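Local atomic coordinates of putative polyketide synthase (Brevibacillus brevis, PDB entry 5HU7), a protein that probably dehydrates beta-hydroxyacyl intermediates carried by acyl carrier protein, as the dehydratase domain of a trans-AT polyketide synthase. Residues T273-G285 and I289-E299. Numbering follows the deposited sequence.
Sequences TATLDIELCDEAG and IRMRGFSMGSE
Glu279 and Arg290 form the shortest salt bridge, with Glu279 OE2 2.6 Å from Arg290 NH2. The oxygen is met nearly along its C-O axis but sits 25° out of the guanidinium plane. The same oxygen takes a weak bond from Arg290 NE. The two side chains run side by side and point the same way. Arg292 bends at its second torsion (chi2 -71°), which carries NH1 over the face of the Arg290 guanidinium. From there it makes a long salt bridge to Glu279 OE2. That oxygen is thus shared, meeting both guanidinium groups at the edge. Asp277 adds a second carboxylate. Asp277 OD2 lies 3.6 Å from Arg292 NE, well out of the guanidinium plane, so no N-H points at it. The side chains also touch, Arg292 CD lying 3.2 Å from Asp277 CG. Asp277 OD1 accepts a hydrogen bond from Gly293 N at 3.2 Å. An alanine in place of Asp277 would probably leave the Gly293 N-H without this acceptor and Arg292 without the nearer of these two carboxylates.

The strands form an antiparallel beta hairpin. It belongs to the hotdog-type fold of polyketide synthase dehydratase domains, which have two hotdog halves. Paired backbone bonds join Ile278 to Met291 and Leu276 to Phe294. Between these pairs the register slips by one residue. Gly293 and Phe294 both face Leu276 in a G1 beta bulge, with Gly293 at positive phi (75°). The chain turns a corner there.

Apolar side chains fill the face away from the charges. Ile278 CD1 approaches Phe294 CD2 obliquely at 4.0 Å. Met291 CE sits over one face of that ring, offset toward its rim. Further along, Leu280 CD1 meets Ile289 CD1 at 4.1 Å. Helix 212-227 packs on Leu276 and Leu280, while Ile289 and Met291 touch strand 241-249.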
ATOM      1  N   THR A 273     -26.258 -13.885  24.504  1.00110.70           N
ATOM      2  CA  THR A 273     -26.299 -15.341  24.667  1.00110.88           C
ATOM      3  C   THR A 273     -26.846 -16.056  23.401  1.00109.83           C
ATOM      4  O   THR A 273     -26.412 -17.183  23.115  1.00109.68           O
ATOM      5  CB  THR A 273     -27.096 -15.703  25.943  1.00128.41           C
ATOM      6  OG1 THR A 273     -26.468 -15.084  27.069  1.00134.96           O
ATOM      7  CG2 THR A 273     -27.196 -17.222  26.182  1.00126.95           C
ATOM      8  N   ALA A 274     -27.805 -15.417  22.664  1.00100.77           N
ATOM      9  CA  ALA A 274     -28.422 -15.994  21.455  1.00 96.85           C
ATOM     10  C   ALA A 274     -27.412 -16.247  20.325  1.00 93.03           C
ATOM     11  O   ALA A 274     -26.862 -15.273  19.804  1.00 91.94           O
ATOM     12  CB  ALA A 274     -29.515 -15.075  20.951  1.00 97.51           C
ATOM     13  N   THR A 275     -27.114 -17.548  19.987  1.00 84.23           N
ATOM     14  CA  THR A 275     -26.173 -17.867  18.909  1.00 79.21           C
ATOM     15  C   THR A 275     -26.914 -18.270  17.629  1.00 73.52           C
ATOM     16  O   THR A 275     -27.779 -19.139  17.668  1.00 73.02           O
ATOM     17  CB  THR A 275     -25.157 -18.890  19.399  1.00 88.79           C
ATOM     18  OG1 THR A 275     -24.521 -18.350  20.560  1.00 94.88           O
ATOM     19  CG2 THR A 275     -24.106 -19.177  18.381  1.00 83.64           C
ATOM     20  N   LEU A 276     -26.529 -17.672  16.493  1.00 63.59           N
ATOM     21  CA  LEU A 276     -27.223 -17.892  15.236  1.00 61.40           C
ATOM     22  C   LEU A 276     -26.388 -18.413  14.094  1.00 61.30           C
ATOM     23  O   LEU A 276     -25.181 -18.177  14.024  1.00 60.61           O
ATOM     24  CB  LEU A 276     -27.855 -16.569  14.773  1.00 60.23           C
ATOM     25  CG  LEU A 276     -28.687 -15.841  15.799  1.00 67.18           C
ATOM     26  CD1 LEU A 276     -29.077 -14.516  15.303  1.00 67.56           C
ATOM     27  CD2 LEU A 276     -29.948 -16.651  16.159  1.00 71.18           C
ATOM     28  N   ASP A 277     -27.079 -19.064  13.152  1.00 56.84           N
ATOM     29  CA  ASP A 277     -26.556 -19.485  11.870  1.00 55.63           C
ATOM     30  C   ASP A 277     -27.322 -18.646  10.825  1.00 60.73           C
ATOM     31  O   ASP A 277     -28.548 -18.560  10.905  1.00 60.25           O
ATOM     32  CB  ASP A 277     -26.780 -20.961  11.636  1.00 57.57           C
ATOM     33  CG  ASP A 277     -25.981 -21.883  12.542  1.00 77.78           C
ATOM     34  OD1 ASP A 277     -25.076 -21.374  13.285  1.00 77.84           O
ATOM     35  OD2 ASP A 277     -26.185 -23.120  12.454  1.00 80.58           O
ATOM     36  N   ILE A 278     -26.590 -17.969   9.914  1.00 57.30           N
ATOM     37  CA  ILE A 278     -27.156 -17.117   8.884  1.00 56.45           C
ATOM     38  C   ILE A 278     -26.611 -17.550   7.545  1.00 61.75           C
ATOM     39  O   ILE A 278     -25.394 -17.586   7.368  1.00 62.10           O
ATOM     40  CB  ILE A 278     -26.853 -15.621   9.151  1.00 58.82           C
ATOM     41  CG1 ILE A 278     -27.363 -15.209  10.533  1.00 59.68           C
ATOM     42  CG2 ILE A 278     -27.483 -14.715   8.073  1.00 59.90           C
ATOM     43  CD1 ILE A 278     -27.080 -13.772  10.926  1.00 66.66           C
ATOM     44  N   GLU A 279     -27.509 -17.820   6.592  1.00 58.74           N
ATOM     45  CA  GLU A 279     -27.167 -18.148   5.219  1.00 59.05           C
ATOM     46  C   GLU A 279     -27.742 -17.054   4.327  1.00 63.67           C
ATOM     47  O   GLU A 279     -28.925 -16.732   4.438  1.00 63.77           O
ATOM     48  CB  GLU A 279     -27.705 -19.525   4.832  1.00 62.10           C
ATOM     49  CG  GLU A 279     -26.775 -20.609   5.333  1.00 78.51           C
ATOM     50  CD  GLU A 279     -27.407 -21.932   5.700  1.00103.29           C
ATOM     51  OE1 GLU A 279     -28.409 -21.931   6.445  1.00 99.66           O
ATOM     52  OE2 GLU A 279     -26.872 -22.977   5.282  1.00108.69           O
ATOM     53  N   LEU A 280     -26.897 -16.469   3.478  1.00 59.86           N
ATOM     54  CA  LEU A 280     -27.254 -15.392   2.587  1.00 60.63           C
ATOM     55  C   LEU A 280     -27.162 -15.948   1.182  1.00 64.90           C
ATOM     56  O   LEU A 280     -26.100 -16.408   0.800  1.00 64.00           O
ATOM     57  CB  LEU A 280     -26.283 -14.214   2.775  1.00 59.28           C
ATOM     58  CG  LEU A 280     -26.160 -13.682   4.201  1.00 63.31           C
ATOM     59  CD1 LEU A 280     -25.171 -12.552   4.264  1.00 64.91           C
ATOM     60  CD2 LEU A 280     -27.500 -13.170   4.730  1.00 65.40           C
ATOM     61  N   CYS A 281     -28.275 -15.945   0.430  1.00 62.45           N
ATOM     62  CA  CYS A 281     -28.311 -16.489  -0.910  1.00 64.21           C
ATOM     63  C   CYS A 281     -28.917 -15.518  -1.912  1.00 68.61           C
ATOM     64  O   CYS A 281     -29.459 -14.475  -1.540  1.00 67.27           O
ATOM     65  CB  CYS A 281     -29.088 -17.796  -0.882  1.00 66.13           C
ATOM     66  SG  CYS A 281     -30.864 -17.577  -0.609  1.00 71.07           S
ATOM     67  N   ASP A 282     -28.790 -15.875  -3.198  1.00 68.40           N
ATOM     68  CA  ASP A 282     -29.361 -15.144  -4.345  1.00 72.14           C
ATOM     69  C   ASP A 282     -30.825 -15.576  -4.576  1.00 78.58           C
ATOM     70  O   ASP A 282     -31.364 -16.301  -3.748  1.00 75.18           O
ATOM     71  CB  ASP A 282     -28.480 -15.344  -5.614  1.00 75.31           C
ATOM     72  CG  ASP A 282     -28.381 -16.757  -6.171  1.00 88.86           C
ATOM     73  OD1 ASP A 282     -29.155 -17.627  -5.726  1.00 89.40           O
ATOM     74  OD2 ASP A 282     -27.522 -16.991  -7.056  1.00 95.07           O
ATOM     75  N   GLU A 283     -31.458 -15.108  -5.682  1.00 82.28           N
ATOM     76  CA  GLU A 283     -32.843 -15.430  -6.090  1.00 85.04           C
ATOM     77  C   GLU A 283     -33.078 -16.930  -6.272  1.00 88.98           C
ATOM     78  O   GLU A 283     -34.197 -17.387  -6.075  1.00 91.89           O
ATOM     79  CB  GLU A 283     -33.184 -14.788  -7.461  1.00 90.24           C
ATOM     80  CG  GLU A 283     -33.178 -13.277  -7.532  1.00108.06           C
ATOM     81  CD  GLU A 283     -33.648 -12.742  -8.871  1.00145.95           C
ATOM     82  OE1 GLU A 283     -32.888 -12.865  -9.859  1.00151.16           O
ATOM     83  OE2 GLU A 283     -34.773 -12.200  -8.938  1.00146.69           O
ATOM     84  N   ALA A 284     -32.053 -17.666  -6.744  1.00 82.32           N
ATOM     85  CA  ALA A 284     -32.111 -19.109  -7.000  1.00 81.63           C
ATOM     86  C   ALA A 284     -31.800 -19.993  -5.777  1.00 83.01           C
ATOM     87  O   ALA A 284     -31.878 -21.210  -5.889  1.00 84.90           O
ATOM     88  CB  ALA A 284     -31.143 -19.459  -8.122  1.00 83.46           C
ATOM     89  N   GLY A 285     -31.437 -19.424  -4.643  1.00 75.59           N
ATOM     90  CA  GLY A 285     -31.113 -20.218  -3.467  1.00 72.55           C
ATOM     91  C   GLY A 285     -29.648 -20.572  -3.335  1.00 73.48           C
ATOM     92  O   GLY A 285     -29.288 -21.230  -2.361  1.00 69.62           O
ATOM     93  N   ILE A 289     -22.759 -16.608   1.210  1.00 58.63           N
ATOM     94  CA  ILE A 289     -22.135 -16.401   2.513  1.00 56.65           C
ATOM     95  C   ILE A 289     -22.880 -17.194   3.592  1.00 59.33           C
ATOM     96  O   ILE A 289     -24.096 -17.098   3.723  1.00 60.08           O
ATOM     97  CB  ILE A 289     -22.111 -14.897   2.923  1.00 59.92           C
ATOM     98  CG1 ILE A 289     -21.430 -13.988   1.864  1.00 62.12           C
ATOM     99  CG2 ILE A 289     -21.421 -14.735   4.290  1.00 62.20           C
ATOM    100  CD1 ILE A 289     -21.826 -12.560   1.941  1.00 67.87           C
ATOM    101  N   ARG A 290     -22.136 -17.912   4.410  1.00 55.28           N
ATOM    102  CA  ARG A 290     -22.668 -18.675   5.528  1.00 54.55           C
ATOM    103  C   ARG A 290     -21.935 -18.223   6.800  1.00 60.48           C
ATOM    104  O   ARG A 290     -20.717 -18.184   6.806  1.00 61.18           O
ATOM    105  CB  ARG A 290     -22.485 -20.157   5.278  1.00 50.13           C
ATOM    106  CG  ARG A 290     -22.626 -21.028   6.516  1.00 64.48           C
ATOM    107  CD  ARG A 290     -22.518 -22.483   6.172  1.00 67.07           C
ATOM    108  NE  ARG A 290     -23.688 -22.965   5.447  1.00 70.44           N
ATOM    109  CZ  ARG A 290     -23.838 -24.203   4.986  1.00 76.50           C
ATOM    110  NH1 ARG A 290     -22.868 -25.102   5.133  1.00 64.15           N
ATOM    111  NH2 ARG A 290     -24.954 -24.550   4.350  1.00 65.37           N
ATOM    112  N   MET A 291     -22.685 -17.877   7.861  1.00 56.14           N
ATOM    113  CA  MET A 291     -22.164 -17.446   9.141  1.00 53.76           C
ATOM    114  C   MET A 291     -22.668 -18.459  10.131  1.00 58.20           C
ATOM    115  O   MET A 291     -23.870 -18.697  10.197  1.00 59.77           O
ATOM    116  CB  MET A 291     -22.685 -16.061   9.523  1.00 56.49           C
ATOM    117  CG  MET A 291     -22.252 -14.982   8.564  1.00 60.87           C
ATOM    118  SD  MET A 291     -23.097 -13.437   8.838  1.00 67.18           S
ATOM    119  CE  MET A 291     -22.303 -12.904  10.280  1.00 64.62           C
ATOM    120  N   ARG A 292     -21.766 -19.130  10.816  1.00 54.93           N
ATOM    121  CA  ARG A 292     -22.116 -20.134  11.797  1.00 55.70           C
ATOM    122  C   ARG A 292     -21.591 -19.704  13.158  1.00 58.97           C
ATOM    123  O   ARG A 292     -20.452 -19.269  13.264  1.00 58.58           O
ATOM    124  CB  ARG A 292     -21.556 -21.510  11.381  1.00 53.31           C
ATOM    125  CG  ARG A 292     -22.234 -22.099  10.123  1.00 67.05           C
ATOM    126  CD  ARG A 292     -23.672 -22.552  10.421  1.00 92.14           C
ATOM    127  NE  ARG A 292     -24.388 -23.248   9.341  1.00 94.42           N
ATOM    128  CZ  ARG A 292     -24.177 -24.508   8.951  1.00111.91           C
ATOM    129  NH1 ARG A 292     -24.903 -25.034   7.970  1.00101.98           N
ATOM    130  NH2 ARG A 292     -23.222 -25.242   9.521  1.00 96.21           N
ATOM    131  N   GLY A 293     -22.461 -19.746  14.167  1.00 54.70           N
ATOM    132  CA  GLY A 293     -22.096 -19.435  15.526  1.00 53.48           C
ATOM    133  C   GLY A 293     -21.910 -17.953  15.740  1.00 58.86           C
ATOM    134  O   GLY A 293     -20.970 -17.557  16.421  1.00 56.77           O
ATOM    135  N   PHE A 294     -22.869 -17.134  15.222  1.00 56.62           N
ATOM    136  CA  PHE A 294     -22.879 -15.684  15.310  1.00 54.25           C
ATOM    137  C   PHE A 294     -23.602 -15.213  16.570  1.00 56.48           C
ATOM    138  O   PHE A 294     -24.781 -15.457  16.734  1.00 55.56           O
ATOM    139  CB  PHE A 294     -23.544 -15.089  14.067  1.00 56.45           C
ATOM    140  CG  PHE A 294     -23.522 -13.571  14.018  1.00 59.78           C
ATOM    141  CD1 PHE A 294     -22.323 -12.873  14.074  1.00 63.36           C
ATOM    142  CD2 PHE A 294     -24.701 -12.846  13.945  1.00 66.05           C
ATOM    143  CE1 PHE A 294     -22.296 -11.477  14.015  1.00 64.82           C
ATOM    144  CE2 PHE A 294     -24.672 -11.448  13.870  1.00 69.35           C
ATOM    145  CZ  PHE A 294     -23.465 -10.776  13.906  1.00 65.60           C
ATOM    146  N   SER A 295     -22.917 -14.418  17.378  1.00 54.92           N
ATOM    147  CA  SER A 295     -23.455 -13.919  18.637  1.00 55.82           C
ATOM    148  C   SER A 295     -23.092 -12.470  18.834  1.00 60.46           C
ATOM    149  O   SER A 295     -21.927 -12.087  18.779  1.00 60.57           O
ATOM    150  CB  SER A 295     -22.917 -14.746  19.799  1.00 60.14           C
ATOM    151  OG  SER A 295     -23.648 -14.468  20.980  1.00 75.32           O
ATOM    152  N   MET A 296     -24.082 -11.660  19.052  1.00 60.80           N
ATOM    153  CA  MET A 296     -23.886 -10.226  19.308  1.00 62.72           C
ATOM    154  C   MET A 296     -23.984  -9.977  20.791  1.00 69.63           C
ATOM    155  O   MET A 296     -24.851 -10.548  21.451  1.00 69.94           O
ATOM    156  CB  MET A 296     -24.951  -9.410  18.575  1.00 66.07           C
ATOM    157  CG  MET A 296     -24.857  -9.544  17.096  1.00 70.49           C
ATOM    158  SD  MET A 296     -26.120  -8.575  16.284  1.00 77.79           S
ATOM    159  CE  MET A 296     -27.546  -9.681  16.562  1.00 76.45           C
ATOM    160  N   GLY A 297     -23.111  -9.121  21.313  1.00 69.19           N
ATOM    161  CA  GLY A 297     -23.121  -8.806  22.737  1.00 71.81           C
ATOM    162  C   GLY A 297     -24.143  -7.730  23.048  1.00 79.79           C
ATOM    163  O   GLY A 297     -24.402  -6.862  22.207  1.00 78.11           O
ATOM    164  N   SER A 298     -24.730  -7.774  24.248  1.00 81.29           N
ATOM    165  CA  SER A 298     -25.720  -6.799  24.667  1.00 84.95           C
ATOM    166  C   SER A 298     -25.438  -6.274  26.081  1.00 93.75           C
ATOM    167  O   SER A 298     -24.544  -6.775  26.770  1.00 93.55           O
ATOM    168  CB  SER A 298     -27.121  -7.398  24.568  1.00 92.56           C
ATOM    169  OG  SER A 298     -27.140  -8.724  25.074  1.00109.83           O
ATOM    170  N   GLU A 299     -26.192  -5.231  26.502  1.00 93.69           N
ATOM    171  CA  GLU A 299     -26.055  -4.595  27.820  1.00123.90           C
ATOM    172  C   GLU A 299     -27.225  -4.983  28.706  1.00171.49           C
ATOM    173  O   GLU A 299     -27.019  -5.581  29.757  1.00147.84           O
ATOM    174  CB  GLU A 299     -25.968  -3.070  27.671  1.00125.45           C
ATOM    175  CG  GLU A 299     -24.595  -2.574  27.241  1.00134.72           C
ATOM    176  CD  GLU A 299     -24.515  -1.511  26.153  1.00160.04           C
ATOM    177  OE1 GLU A 299     -25.526  -1.274  25.453  1.00162.38           O
ATOM    178  OE2 GLU A 299     -23.411  -0.947  25.965  1.00150.77           O
TER